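Local coordinates for secreted effector protein sseI (Salmonella enterica subsp. enterica serovar Typhimurium, PDB 4G29), which is a virulence effector whose catalytic domain belongs to the cysteine protease superfamily and probably acts as a papain-like hydrolase on host targets, at residues L113-S116 against C122-R125. Numbering follows the deposited sequence.
Sequences LILS and CKYR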
ATOM      1  N   LEU A 113      -1.563  -8.800   1.762  1.00 22.08           N
ATOM      2  CA  LEU A 113      -0.109  -8.907   1.915  1.00 21.78           C
ATOM      3  C   LEU A 113       0.278  -8.492   3.329  1.00 21.52           C
ATOM      4  O   LEU A 113      -0.163  -7.491   3.819  1.00 21.17           O
ATOM      5  CB  LEU A 113       0.607  -7.950   0.946  1.00 21.29           C
ATOM      6  CG  LEU A 113       0.260  -8.077  -0.530  1.00 22.43           C
ATOM      7  CD1 LEU A 113       0.958  -6.955  -1.326  1.00 20.79           C
ATOM      8  CD2 LEU A 113       0.523  -9.499  -1.048  1.00 22.87           C
ATOM      9  N   ILE A 114       1.149  -9.286   3.947  1.00 21.09           N
ATOM     10  CA  ILE A 114       1.902  -8.846   5.138  1.00 21.00           C
ATOM     11  C   ILE A 114       3.345  -9.309   4.863  1.00 21.33           C
ATOM     12  O   ILE A 114       3.653 -10.514   4.910  1.00 23.00           O
ATOM     13  CB  ILE A 114       1.357  -9.461   6.428  1.00 22.25           C
ATOM     14  CG1 ILE A 114      -0.130  -9.153   6.623  1.00 21.44           C
ATOM     15  CG2 ILE A 114       2.175  -8.941   7.695  1.00 24.53           C
ATOM     16  CD1 ILE A 114      -0.754  -9.871   7.831  1.00 23.56           C
ATOM     17  N   LEU A 115       4.211  -8.352   4.561  1.00 21.51           N
ATOM     18  CA  LEU A 115       5.500  -8.616   3.986  1.00 22.42           C
ATOM     19  C   LEU A 115       6.552  -7.726   4.581  1.00 22.11           C
ATOM     20  O   LEU A 115       6.235  -6.684   5.104  1.00 22.53           O
ATOM     21  CB  LEU A 115       5.506  -8.380   2.480  1.00 22.05           C
ATOM     22  CG  LEU A 115       4.669  -9.324   1.588  1.00 23.16           C
ATOM     23  CD1 LEU A 115       4.616  -8.816   0.189  1.00 24.04           C
ATOM     24  CD2 LEU A 115       5.333 -10.729   1.624  1.00 26.33           C
ATOM     25  N   SER A 116       7.830  -8.088   4.468  1.00 21.94           N
ATOM     26  CA  SER A 116       8.838  -7.058   4.770  1.00 23.71           C
ATOM     27  C   SER A 116       8.716  -5.904   3.774  1.00 22.77           C
ATOM     28  O   SER A 116       8.113  -6.051   2.701  1.00 23.86           O
ATOM     29  CB  SER A 116      10.257  -7.604   4.712  1.00 26.02           C
ATOM     30  OG  SER A 116      10.696  -7.770   3.359  1.00 27.11           O
ATOM     31  N   CYS A 122       8.961  -5.561  -3.973  1.00 26.10           N
ATOM     32  CA  CYS A 122       9.167  -6.631  -4.915  1.00 28.94           C
ATOM     33  C   CYS A 122       7.857  -7.123  -5.459  1.00 28.09           C
ATOM     34  O   CYS A 122       7.714  -7.272  -6.673  1.00 28.84           O
ATOM     35  CB  CYS A 122       9.953  -7.754  -4.246  1.00 30.64           C
ATOM     36  SG  CYS A 122      11.728  -7.295  -4.140  1.00 41.70           S
ATOM     37  N   LYS A 123       6.881  -7.289  -4.575  1.00 25.54           N
ATOM     38  CA  LYS A 123       5.556  -7.777  -4.976  1.00 25.70           C
ATOM     39  C   LYS A 123       4.867  -6.814  -5.973  1.00 25.04           C
ATOM     40  O   LYS A 123       4.336  -7.246  -7.013  1.00 26.82           O
ATOM     41  CB  LYS A 123       4.653  -7.979  -3.761  1.00 25.04           C
ATOM     42  CG  LYS A 123       3.400  -8.806  -4.055  1.00 27.01           C
ATOM     43  CD  LYS A 123       3.714 -10.277  -4.192  1.00 28.96           C
ATOM     44  CE  LYS A 123       2.493 -11.113  -4.469  1.00 31.80           C
ATOM     45  NZ  LYS A 123       2.803 -12.584  -4.679  1.00 35.03           N
ATOM     46  N   TYR A 124       4.904  -5.518  -5.686  1.00 22.70           N
ATOM     47  CA  TYR A 124       4.314  -4.507  -6.550  1.00 22.75           C
ATOM     48  C   TYR A 124       5.061  -4.406  -7.857  1.00 24.22           C
ATOM     49  O   TYR A 124       4.443  -4.337  -8.900  1.00 26.36           O
ATOM     50  CB  TYR A 124       4.177  -3.143  -5.837  1.00 21.60           C
ATOM     51  CG  TYR A 124       2.892  -3.025  -5.059  1.00 19.95           C
ATOM     52  CD1 TYR A 124       2.712  -3.702  -3.861  1.00 19.87           C
ATOM     53  CD2 TYR A 124       1.841  -2.268  -5.570  1.00 23.55           C
ATOM     54  CE1 TYR A 124       1.513  -3.601  -3.145  1.00 20.78           C
ATOM     55  CE2 TYR A 124       0.607  -2.190  -4.880  1.00 21.92           C
ATOM     56  CZ  TYR A 124       0.487  -2.840  -3.651  1.00 20.18           C
ATOM     57  OH  TYR A 124      -0.720  -2.744  -2.965  1.00 21.75           O
ATOM     58  N   ARG A 125       6.385  -4.493  -7.810  1.00 29.98           N
ATOM     59  CA  ARG A 125       7.155  -4.532  -9.060  1.00 29.34           C
ATOM     60  C   ARG A 125       6.825  -5.703  -9.973  1.00 31.72           C
ATOM     61  O   ARG A 125       6.750  -5.520 -11.189  1.00 34.45           O
ATOM     62  CB  ARG A 125       8.638  -4.506  -8.762  1.00 30.87           C
ATOM     63  CG  ARG A 125       9.093  -3.189  -8.212  1.00 26.64           C
ATOM     64  CD  ARG A 125      10.611  -3.188  -8.055  1.00 30.20           C
ATOM     65  NE  ARG A 125      11.118  -1.937  -7.500  1.00 30.90           N
ATOM     66  CZ  ARG A 125      12.305  -1.777  -6.907  1.00 38.17           C
ATOM     67  NH1 ARG A 125      13.156  -2.799  -6.739  1.00 44.78           N
ATOM     68  NH2 ARG A 125      12.631  -0.585  -6.413  1.00 42.54           N
TER
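Apolar contact alone joins L113 and L115 to K123 and Y124, a small worked example of an edge strand packed through one face against the helix that follows it. One methyl of L113 serves two neighbours: CD1 lies 3.9 Å from CE1 of the Y124 ring, approaching at a slant, and 4.1 Å from CG of K123. Two residues along the strand, L115 reaches the same lysine one carbon nearer its backbone, its CD1 standing 4.0 Å from K123 CB, with the two side chains crossing at about a right angle. The lysine thus packs by its hydrocarbon root; CG swings away from the backbone N (chi1 -165°) and a bend at chi2 (75°) carries the chain on past the leucines, to a weak hydrogen bond between NZ and N11.

The polar bonds run to other parts of the chain. Y124 OH is hydrogen-bonded to D95 on the adjoining strand 90-95, and the backbones of L113 and D95 are hydrogen-bonded too. S116 ends the strand as N-cap of helix 117-126. C42, H80 and D95 form a probable Cys-His-Asp triad, consistent with the papain-like fold; strand and helix would then each supply its aspartate with a hydrogen-bond partner.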